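Local coordinates for 1,4-dihydroxy-6-naphtoate synthase (Archaeoglobus fulgidus, PDB 1ZBM), which probably converts cyclic dehypoxanthine futalosine into 1,4-dihydroxy-6-naphthoate, releasing dihydroxyacetone, on the way to menaquinone, at residues E60-A66 with L183-R189; V34-L38 with V196-R202; V14-P18 with I44-L50. All blocks are in the same frame, centred on the assembly; numbering follows the deposited sequence.

In the fold
All three contacts build one lobe of a two-lobed chain with a periplasmic-binding-protein-like fold, around the mixed sheet ordered 39-44, 11-16, 61-65, 181-189, 76-86. Contact 1 joins two neighbouring strands; contact 3, about 10 Å away between centres, works on the next strand over, and V61 O lies 2.9 Å from A15 N. Contact 2 is peripheral, its centre about 16 Å from that of contact 1 and about 20 Å from that of contact 3, yet F200 reaches both, with CE2 3.5 Å from V61 CG1. The predicted site lies by contacts 1 and 3: the I47 side chain is about 4 Å from that of H152, the presumed proton acceptor, and A66's about 3 Å from T114's.

Contact 1: residues E60-A66 with L183-R189; sequences EVTAISA and LGLNAIR
Strands 61-65 and 183-189 run antiparallel at 151°, their axes 4.5 Å apart, as inner neighbours in the mixed sheet of a periplasmic-binding-protein-like lobe. T62 with A187 and I64 with L185 are the hydrogen-bonded pairs, and A66 N to L183 O (2.9 Å) carries the ladder into helix 66-69. On the V61, A63 and S65 face, the V61 and I188 side chains cross, CG2 to CG1 at 4.0 Å, and the amide of N186 leans back so that ND2 approaches A63 CA. On the other face I64 CG2 meets A187 CB, while L185 CD1 rests on A66. L183 and G184 bulge against S84 of the next strand; L183 O also accepts from T114 OG1, a predicted substrate-binding residue.

At the far end R189 N gives a straight bond (173°) to E60 O. E60 OE1 accepts from R13 N and R189 NE bridges to D191, the stronger partners; E60 OE2 and R189 NH2 add a long salt bridge (3.5 Å). Losing the carboxylate to an alanine at E60 would probably leave R13 N without its acceptor and R189 with D191 as its remaining acidic partner. E60 CG lies over one face of the R189 guanidinium, toward its rim.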
loop_
_atom_site.group_PDB
_atom_site.type_symbol
_atom_site.label_atom_id
_atom_site.label_comp_id
_atom_site.label_asym_id
_atom_site.label_seq_id
_atom_site.Cartn_x
_atom_site.Cartn_y
_atom_site.Cartn_z
ATOM N N GLU A 60 10.960 10.509 9.318
ATOM C CA GLU A 60 12.190 9.759 9.118
ATOM C C GLU A 60 11.872 8.480 8.358
ATOM O O GLU A 60 12.619 8.078 7.473
ATOM C CB GLU A 60 12.829 9.387 10.457
ATOM C CG GLU A 60 13.633 10.487 11.107
ATOM C CD GLU A 60 12.798 11.464 11.911
ATOM O OE1 GLU A 60 11.578 11.235 12.088
ATOM O OE2 GLU A 60 13.383 12.465 12.379
ATOM N N VAL A 61 10.766 7.838 8.721
ATOM C CA VAL A 61 10.338 6.599 8.067
ATOM C C VAL A 61 8.836 6.681 7.792
ATOM O O VAL A 61 8.045 6.909 8.706
ATOM C CB VAL A 61 10.580 5.355 8.962
ATOM C CG1 VAL A 61 10.129 4.099 8.223
ATOM C CG2 VAL A 61 12.052 5.241 9.343
ATOM N N THR A 62 8.439 6.487 6.543
ATOM C CA THR A 62 7.026 6.550 6.207
ATOM C C THR A 62 6.604 5.533 5.162
ATOM O O THR A 62 7.374 5.219 4.259
ATOM C CB THR A 62 6.641 7.954 5.676
ATOM O OG1 THR A 62 5.263 7.956 5.278
ATOM C CG2 THR A 62 7.490 8.321 4.474
ATOM N N ALA A 63 5.391 4.999 5.287
ATOM C CA ALA A 63 4.898 4.064 4.280
ATOM C C ALA A 63 4.656 4.979 3.085
ATOM O O ALA A 63 4.541 6.194 3.251
ATOM C CB ALA A 63 3.585 3.425 4.729
ATOM N N ILE A 64 4.580 4.414 1.890
ATOM C CA ILE A 64 4.360 5.227 0.699
ATOM C C ILE A 64 4.184 4.357 -0.536
ATOM O O ILE A 64 4.903 3.378 -0.722
ATOM C CB ILE A 64 5.543 6.184 0.452
ATOM C CG1 ILE A 64 5.220 7.126 -0.706
ATOM C CG2 ILE A 64 6.790 5.389 0.096
ATOM C CD1 ILE A 64 6.305 8.132 -0.985
ATOM N N SER A 65 3.234 4.735 -1.384
ATOM C CA SER A 65 2.942 4.010 -2.618
ATOM C C SER A 65 4.169 3.932 -3.519
ATOM O O SER A 65 4.957 4.874 -3.571
ATOM C CB SER A 65 1.809 4.713 -3.370
ATOM O OG SER A 65 0.612 4.706 -2.618
ATOM N N ALA A 66 4.343 2.821 -4.230
ATOM C CA ALA A 66 5.499 2.716 -5.119
ATOM C C ALA A 66 5.453 3.885 -6.110
ATOM O O ALA A 66 6.475 4.509 -6.391
ATOM C CB ALA A 66 5.493 1.380 -5.870
ATOM N N LEU A 183 3.168 -2.564 -4.589
ATOM C CA LEU A 183 2.082 -1.615 -4.318
ATOM C C LEU A 183 2.447 -0.539 -3.300
ATOM O O LEU A 183 2.475 0.645 -3.630
ATOM C CB LEU A 183 0.838 -2.365 -3.846
ATOM C CG LEU A 183 0.252 -3.332 -4.867
ATOM C CD1 LEU A 183 -0.740 -4.233 -4.177
ATOM C CD2 LEU A 183 -0.406 -2.549 -6.009
ATOM N N GLY A 184 2.700 -0.959 -2.066
ATOM C CA GLY A 184 3.068 -0.026 -1.023
ATOM C C GLY A 184 4.497 -0.308 -0.616
ATOM O O GLY A 184 4.940 -1.454 -0.668
ATOM N N LEU A 185 5.230 0.718 -0.211
ATOM C CA LEU A 185 6.621 0.523 0.186
ATOM C C LEU A 185 6.954 1.211 1.504
ATOM O O LEU A 185 6.284 2.156 1.924
ATOM C CB LEU A 185 7.547 1.087 -0.892
ATOM C CG LEU A 185 7.414 0.638 -2.346
ATOM C CD1 LEU A 185 8.225 1.583 -3.221
ATOM C CD2 LEU A 185 7.890 -0.796 -2.514
ATOM N N ASN A 186 7.999 0.736 2.161
ATOM C CA ASN A 186 8.420 1.396 3.373
ATOM C C ASN A 186 9.614 2.233 2.933
ATOM O O ASN A 186 10.551 1.716 2.338
ATOM C CB ASN A 186 8.826 0.401 4.457
ATOM C CG ASN A 186 8.086 0.642 5.754
ATOM O OD1 ASN A 186 8.537 0.248 6.834
ATOM N ND2 ASN A 186 6.933 1.291 5.655
ATOM N N ALA A 187 9.556 3.530 3.217
ATOM C CA ALA A 187 10.597 4.459 2.816
ATOM C C ALA A 187 11.309 5.118 4.000
ATOM O O ALA A 187 10.667 5.568 4.956
ATOM C CB ALA A 187 9.989 5.527 1.916
ATOM N N ILE A 188 12.639 5.183 3.926
ATOM C CA ILE A 188 13.436 5.800 4.985
ATOM C C ILE A 188 14.273 6.959 4.432
ATOM O O ILE A 188 14.985 6.803 3.443
ATOM C CB ILE A 188 14.347 4.741 5.703
ATOM C CG1 ILE A 188 15.152 5.399 6.830
ATOM C CG2 ILE A 188 15.274 4.082 4.719
ATOM C CD1 ILE A 188 15.832 4.395 7.733
ATOM N N ARG A 189 14.163 8.119 5.084
ATOM C CA ARG A 189 14.862 9.332 4.671
ATOM C C ARG A 189 16.351 9.033 4.494
ATOM O O ARG A 189 16.926 8.257 5.253
ATOM C CB ARG A 189 14.619 10.450 5.709
ATOM C CG ARG A 189 14.527 11.875 5.122
ATOM C CD ARG A 189 13.828 12.884 6.060
ATOM N NE ARG A 189 14.567 13.110 7.301
ATOM C CZ ARG A 189 14.047 13.645 8.407
ATOM N NH1 ARG A 189 12.771 14.020 8.441
ATOM N NH2 ARG A 189 14.808 13.786 9.489
#

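Contact 2: residues V34-L38 with V196-R202; sequences VDTWL and VQEEFLR
The loop that joins helix 20-30 to strand 39-44 packs here on helix 194-213, on the outer side of the lobe; W37 and T36 close round the acidic side chain of E199, while D35 O takes R202. Within the loop T36 forms an ST turn, its OG1 accepting from L38 N (3.0 Å), and that same hydroxyl donates to E199 OE2 at 3.2 Å.

E199 comes straight out from the helix and then turns. With CG opposite the backbone N (chi1 -176°) and a bend at chi2, its CG lies over one face of the W37 ring, toward the rim, 3.5 Å from CE2. The carboxylate plane is turned 47° from the indole, and OE1 comes to 3.0 Å from W37 NE1. On its other oxygen, E199 OE2 takes R202 NH2 on the syn lone pair at 2.6 Å, while the threonine hydroxyl arrives on the anti side, 21° out of the carboxylate plane. R202 NH2 also bonds D35 O at 2.6 Å, and this acceptor lies exactly in the guanidinium plane.

Beside the polar cluster the contact is apolar. L38 and E199 lie alongside each other, pointing opposite ways, with L38 CD1 near E199 CG; L38 CD1 also reaches F200 CB at 3.9 Å, at the edge of the phenyl ring, while L38 CD2 and W37 CH2 approach the two methyls of V196. The indole also stacks on H7, a histidine of the expression tag.

One nitrogen of R202 thus ties a helix carboxylate to a loop carbonyl, and OE2 of the buried E199 accepts from T36 OG1 and R202 NH2, with a weak third bond from R202 NE. The positive guanidinium would be expected to keep E199 ionised, and the bonds to OE2 together hold its carboxylate against rotation.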
loop_
_atom_site.group_PDB
_atom_site.type_symbol
_atom_site.label_atom_id
_atom_site.label_comp_id
_atom_site.label_asym_id
_atom_site.label_seq_id
_atom_site.Cartn_x
_atom_site.Cartn_y
_atom_site.Cartn_z
ATOM N N VAL A 34 9.092 -5.319 20.663
ATOM C CA VAL A 34 10.351 -5.295 19.918
ATOM C C VAL A 34 11.401 -4.524 20.696
ATOM O O VAL A 34 11.230 -3.338 20.973
ATOM C CB VAL A 34 10.192 -4.604 18.544
ATOM C CG1 VAL A 34 11.494 -4.696 17.764
ATOM C CG2 VAL A 34 9.051 -5.231 17.774
ATOM N N ASP A 35 12.497 -5.190 21.030
ATOM C CA ASP A 35 13.560 -4.552 21.790
ATOM C C ASP A 35 14.454 -3.705 20.885
ATOM O O ASP A 35 15.115 -4.227 19.990
ATOM C CB ASP A 35 14.394 -5.616 22.510
ATOM C CG ASP A 35 15.184 -5.050 23.668
ATOM O OD1 ASP A 35 14.553 -4.504 24.605
ATOM O OD2 ASP A 35 16.432 -5.152 23.646
ATOM N N THR A 36 14.468 -2.397 21.127
ATOM C CA THR A 36 15.269 -1.470 20.332
ATOM C C THR A 36 15.688 -0.244 21.124
ATOM O O THR A 36 14.981 0.169 22.035
ATOM C CB THR A 36 14.492 -0.976 19.100
ATOM O OG1 THR A 36 15.253 0.043 18.439
ATOM C CG2 THR A 36 13.152 -0.394 19.521
ATOM N N TRP A 37 16.833 0.336 20.768
ATOM C CA TRP A 37 17.303 1.540 21.444
ATOM C C TRP A 37 16.712 2.792 20.800
ATOM O O TRP A 37 16.971 3.900 21.255
ATOM C CB TRP A 37 18.828 1.632 21.427
ATOM C CG TRP A 37 19.452 1.431 20.077
ATOM C CD1 TRP A 37 19.853 0.246 19.527
ATOM C CD2 TRP A 37 19.741 2.443 19.102
ATOM N NE1 TRP A 37 20.378 0.456 18.275
ATOM C CE2 TRP A 37 20.329 1.793 17.994
ATOM C CE3 TRP A 37 19.577 3.833 19.066
ATOM C CZ2 TRP A 37 20.735 2.488 16.850
ATOM C CZ3 TRP A 37 19.982 4.523 17.929
ATOM C CH2 TRP A 37 20.562 3.848 16.838
ATOM N N LEU A 38 15.914 2.607 19.751
ATOM C CA LEU A 38 15.273 3.720 19.065
ATOM C C LEU A 38 14.031 4.175 19.825
ATOM O O LEU A 38 13.244 3.350 20.281
ATOM C CB LEU A 38 14.859 3.311 17.650
ATOM C CG LEU A 38 15.925 3.186 16.565
ATOM C CD1 LEU A 38 15.300 2.581 15.310
ATOM C CD2 LEU A 38 16.515 4.557 16.252
ATOM N N VAL A 196 21.011 4.196 12.502
ATOM C CA VAL A 196 19.555 4.220 12.564
ATOM C C VAL A 196 18.941 3.380 11.440
ATOM O O VAL A 196 17.931 2.703 11.643
ATOM C CB VAL A 196 19.016 5.672 12.480
ATOM C CG1 VAL A 196 17.489 5.672 12.371
ATOM C CG2 VAL A 196 19.445 6.448 13.719
ATOM N N GLN A 197 19.546 3.415 10.257
ATOM C CA GLN A 197 19.018 2.639 9.140
ATOM C C GLN A 197 18.995 1.144 9.443
ATOM O O GLN A 197 17.965 0.483 9.278
ATOM C CB GLN A 197 19.845 2.865 7.876
ATOM C CG GLN A 197 19.739 4.243 7.268
ATOM C CD GLN A 197 20.688 4.408 6.081
ATOM O OE1 GLN A 197 20.675 3.601 5.152
ATOM N NE2 GLN A 197 21.515 5.455 6.111
ATOM N N GLU A 198 20.120 0.609 9.902
ATOM C CA GLU A 198 20.199 -0.817 10.190
ATOM C C GLU A 198 19.325 -1.215 11.364
ATOM O O GLU A 198 18.659 -2.253 11.335
ATOM C CB GLU A 198 21.646 -1.223 10.472
ATOM C CG GLU A 198 21.880 -2.728 10.361
ATOM C CD GLU A 198 21.886 -3.229 8.923
ATOM O OE1 GLU A 198 21.247 -4.281 8.650
ATOM O OE2 GLU A 198 22.544 -2.581 8.071
ATOM N N GLU A 199 19.318 -0.382 12.398
ATOM C CA GLU A 199 18.527 -0.673 13.588
ATOM C C GLU A 199 17.046 -0.756 13.285
ATOM O O GLU A 199 16.374 -1.703 13.693
ATOM C CB GLU A 199 18.767 0.395 14.657
ATOM C CG GLU A 199 18.055 0.125 15.971
ATOM C CD GLU A 199 18.394 -1.248 16.537
ATOM O OE1 GLU A 199 19.530 -1.716 16.341
ATOM O OE2 GLU A 199 17.522 -1.848 17.189
ATOM N N PHE A 200 16.531 0.241 12.577
ATOM C CA PHE A 200 15.112 0.237 12.262
ATOM C C PHE A 200 14.744 -0.923 11.356
ATOM O O PHE A 200 13.654 -1.492 11.465
ATOM C CB PHE A 200 14.691 1.537 11.595
ATOM C CG PHE A 200 13.237 1.586 11.301
ATOM C CD1 PHE A 200 12.327 1.875 12.306
ATOM C CD2 PHE A 200 12.763 1.241 10.046
ATOM C CE1 PHE A 200 10.963 1.820 12.058
ATOM C CE2 PHE A 200 11.403 1.182 9.793
ATOM C CZ PHE A 200 10.501 1.468 10.799
ATOM N N LEU A 201 15.645 -1.258 10.439
ATOM C CA LEU A 201 15.403 -2.375 9.536
ATOM C C LEU A 201 15.249 -3.641 10.363
ATOM O O LEU A 201 14.364 -4.461 10.100
ATOM C CB LEU A 201 16.564 -2.547 8.566
ATOM C CG LEU A 201 16.464 -3.863 7.811
ATOM C CD1 LEU A 201 15.195 -3.879 6.983
ATOM C CD2 LEU A 201 17.696 -4.040 6.932
ATOM N N ARG A 202 16.114 -3.788 11.368
ATOM C CA ARG A 202 16.088 -4.951 12.259
ATOM C C ARG A 202 14.779 -5.015 13.035
ATOM O O ARG A 202 14.157 -6.071 13.126
ATOM C CB ARG A 202 17.261 -4.900 13.251
ATOM C CG ARG A 202 17.357 -6.133 14.171
ATOM C CD ARG A 202 18.462 -5.986 15.223
ATOM N NE ARG A 202 18.088 -4.992 16.237
ATOM C CZ ARG A 202 17.168 -5.198 17.179
ATOM N NH1 ARG A 202 16.535 -6.362 17.250
ATOM N NH2 ARG A 202 16.864 -4.234 18.030
#

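Contact 3: residues V14-P18 with I44-L50; sequences VAHTP and IEDIETL
T17 CG2 sits in the bend between strand 39-44 and helix 47-53, 3.3 Å from E45 O and 3.5 Å from I47 N. A chi1 of 63° puts T17 OG1 between the backbone N and the carbonyl carbon, where it bonds D19, and leaves CG2 anti to the carbonyl carbon. I47 CB lies beside the same methyl. Next along, P18 CD meets E45 O, and the proline ring lies antiparallel alongside I44, with P18 CG and I44 CG2 pressed to 3.2 Å.

The backbone sets this register. H16 pairs with I44 as parallel strands, and H16 O takes E45 N at 2.9 Å and 161°. The CA of I44 adds a CA-H...O contact to the same oxygen. One strand residue back, L50 CD2 from the first turn of the helix reaches A15 CB at 3.9 Å, and its CD1 lies against H16 CA.

Further out, D46 caps the start of that helix: OD1 accepts from E48 N at 2.8 Å, with the donor above the carboxylate plane. H16 ND1 bonds D22, and its ring stacks on F26 and meets H42 with the planes about perpendicular. E45 is held by Y59 and by a salt bridge to K53, while P18 O accepts from R227.

Adjacent parallel strands ending together, with a helix starting just after one of them, are characteristic of alpha/beta binding-protein folds, where the C-terminal strand edge commonly borders the ligand cleft; I47, close to the predicted active-site H152, fits that placement.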
loop_
_atom_site.group_PDB
_atom_site.type_symbol
_atom_site.label_atom_id
_atom_site.label_comp_id
_atom_site.label_asym_id
_atom_site.label_seq_id
_atom_site.Cartn_x
_atom_site.Cartn_y
_atom_site.Cartn_z
ATOM N N VAL A 14 7.778 7.441 12.840
ATOM C CA VAL A 14 7.456 6.359 11.923
ATOM C C VAL A 14 5.976 6.453 11.594
ATOM O O VAL A 14 5.113 6.267 12.457
ATOM C CB VAL A 14 7.791 4.981 12.560
ATOM C CG1 VAL A 14 7.497 3.847 11.581
ATOM C CG2 VAL A 14 9.262 4.959 12.961
ATOM N N ALA A 15 5.698 6.770 10.337
ATOM C CA ALA A 15 4.339 6.931 9.869
ATOM C C ALA A 15 3.872 5.783 9.004
ATOM O O ALA A 15 4.587 5.300 8.120
ATOM C CB ALA A 15 4.208 8.245 9.092
ATOM N N HIS A 16 2.655 5.351 9.284
ATOM C CA HIS A 16 2.032 4.292 8.535
ATOM C C HIS A 16 0.524 4.523 8.496
ATOM O O HIS A 16 0.035 5.556 8.973
ATOM C CB HIS A 16 2.402 2.906 9.088
ATOM C CG HIS A 16 2.492 2.829 10.579
ATOM N ND1 HIS A 16 1.611 2.083 11.335
ATOM C CD2 HIS A 16 3.400 3.331 11.443
ATOM C CE1 HIS A 16 1.980 2.131 12.600
ATOM N NE2 HIS A 16 3.062 2.881 12.696
ATOM N N THR A 17 -0.202 3.564 7.939
ATOM C CA THR A 17 -1.636 3.706 7.723
ATOM C C THR A 17 -2.654 3.011 8.616
ATOM O O THR A 17 -2.379 1.970 9.203
ATOM C CB THR A 17 -1.960 3.307 6.281
ATOM O OG1 THR A 17 -1.639 1.919 6.082
ATOM C CG2 THR A 17 -1.150 4.151 5.319
ATOM N N PRO A 18 -3.866 3.589 8.709
ATOM C CA PRO A 18 -4.958 3.042 9.523
ATOM C C PRO A 18 -5.598 1.874 8.780
ATOM O O PRO A 18 -6.775 1.922 8.434
ATOM C CB PRO A 18 -5.930 4.219 9.663
ATOM C CG PRO A 18 -5.163 5.429 9.137
ATOM C CD PRO A 18 -4.278 4.858 8.084
ATOM N N ILE A 44 -0.145 7.766 12.469
ATOM C CA ILE A 44 -1.046 7.021 11.585
ATOM C C ILE A 44 -1.877 7.965 10.732
ATOM O O ILE A 44 -2.615 8.792 11.257
ATOM C CB ILE A 44 -2.021 6.134 12.404
ATOM C CG1 ILE A 44 -1.224 5.223 13.329
ATOM C CG2 ILE A 44 -2.944 5.347 11.481
ATOM C CD1 ILE A 44 -0.890 5.892 14.619
ATOM N N GLU A 45 -1.764 7.825 9.418
ATOM C CA GLU A 45 -2.495 8.673 8.497
ATOM C C GLU A 45 -2.733 7.923 7.190
ATOM O O GLU A 45 -2.013 6.973 6.873
ATOM C CB GLU A 45 -1.704 9.951 8.233
ATOM C CG GLU A 45 -1.769 10.970 9.351
ATOM C CD GLU A 45 -0.811 12.122 9.119
ATOM O OE1 GLU A 45 -0.990 13.194 9.734
ATOM O OE2 GLU A 45 0.137 11.950 8.320
ATOM N N ASP A 46 -3.750 8.344 6.443
ATOM C CA ASP A 46 -4.086 7.715 5.173
ATOM C C ASP A 46 -2.909 7.754 4.205
ATOM O O ASP A 46 -2.167 8.739 4.124
ATOM C CB ASP A 46 -5.324 8.395 4.563
ATOM C CG ASP A 46 -5.727 7.800 3.223
ATOM O OD1 ASP A 46 -5.157 8.221 2.192
ATOM O OD2 ASP A 46 -6.607 6.904 3.197
ATOM N N ILE A 47 -2.758 6.659 3.470
ATOM C CA ILE A 47 -1.671 6.490 2.505
ATOM C C ILE A 47 -1.500 7.679 1.547
ATOM O O ILE A 47 -0.374 8.067 1.225
ATOM C CB ILE A 47 -1.875 5.183 1.680
ATOM C CG1 ILE A 47 -0.679 4.937 0.784
ATOM C CG2 ILE A 47 -3.148 5.272 0.861
ATOM C CD1 ILE A 47 0.590 4.634 1.560
ATOM N N GLU A 48 -2.599 8.274 1.091
ATOM C CA GLU A 48 -2.450 9.398 0.180
ATOM C C GLU A 48 -1.887 10.594 0.948
ATOM O O GLU A 48 -1.110 11.371 0.403
ATOM C CB GLU A 48 -3.784 9.740 -0.487
ATOM C CG GLU A 48 -3.672 10.760 -1.627
ATOM C CD GLU A 48 -2.658 10.376 -2.704
ATOM O OE1 GLU A 48 -2.094 9.257 -2.656
ATOM O OE2 GLU A 48 -2.427 11.202 -3.618
ATOM N N THR A 49 -2.263 10.726 2.219
ATOM C CA THR A 49 -1.756 11.822 3.052
ATOM C C THR A 49 -0.234 11.692 3.210
ATOM O O THR A 49 0.494 12.692 3.180
ATOM C CB THR A 49 -2.410 11.811 4.456
ATOM O OG1 THR A 49 -3.822 12.022 4.329
ATOM C CG2 THR A 49 -1.814 12.909 5.348
ATOM N N LEU A 50 0.243 10.457 3.370
ATOM C CA LEU A 50 1.676 10.205 3.514
ATOM C C LEU A 50 2.422 10.393 2.184
ATOM O O LEU A 50 3.567 10.843 2.167
ATOM C CB LEU A 50 1.935 8.786 4.063
ATOM C CG LEU A 50 1.317 8.402 5.414
ATOM C CD1 LEU A 50 1.905 7.072 5.912
ATOM C CD2 LEU A 50 1.601 9.500 6.427
#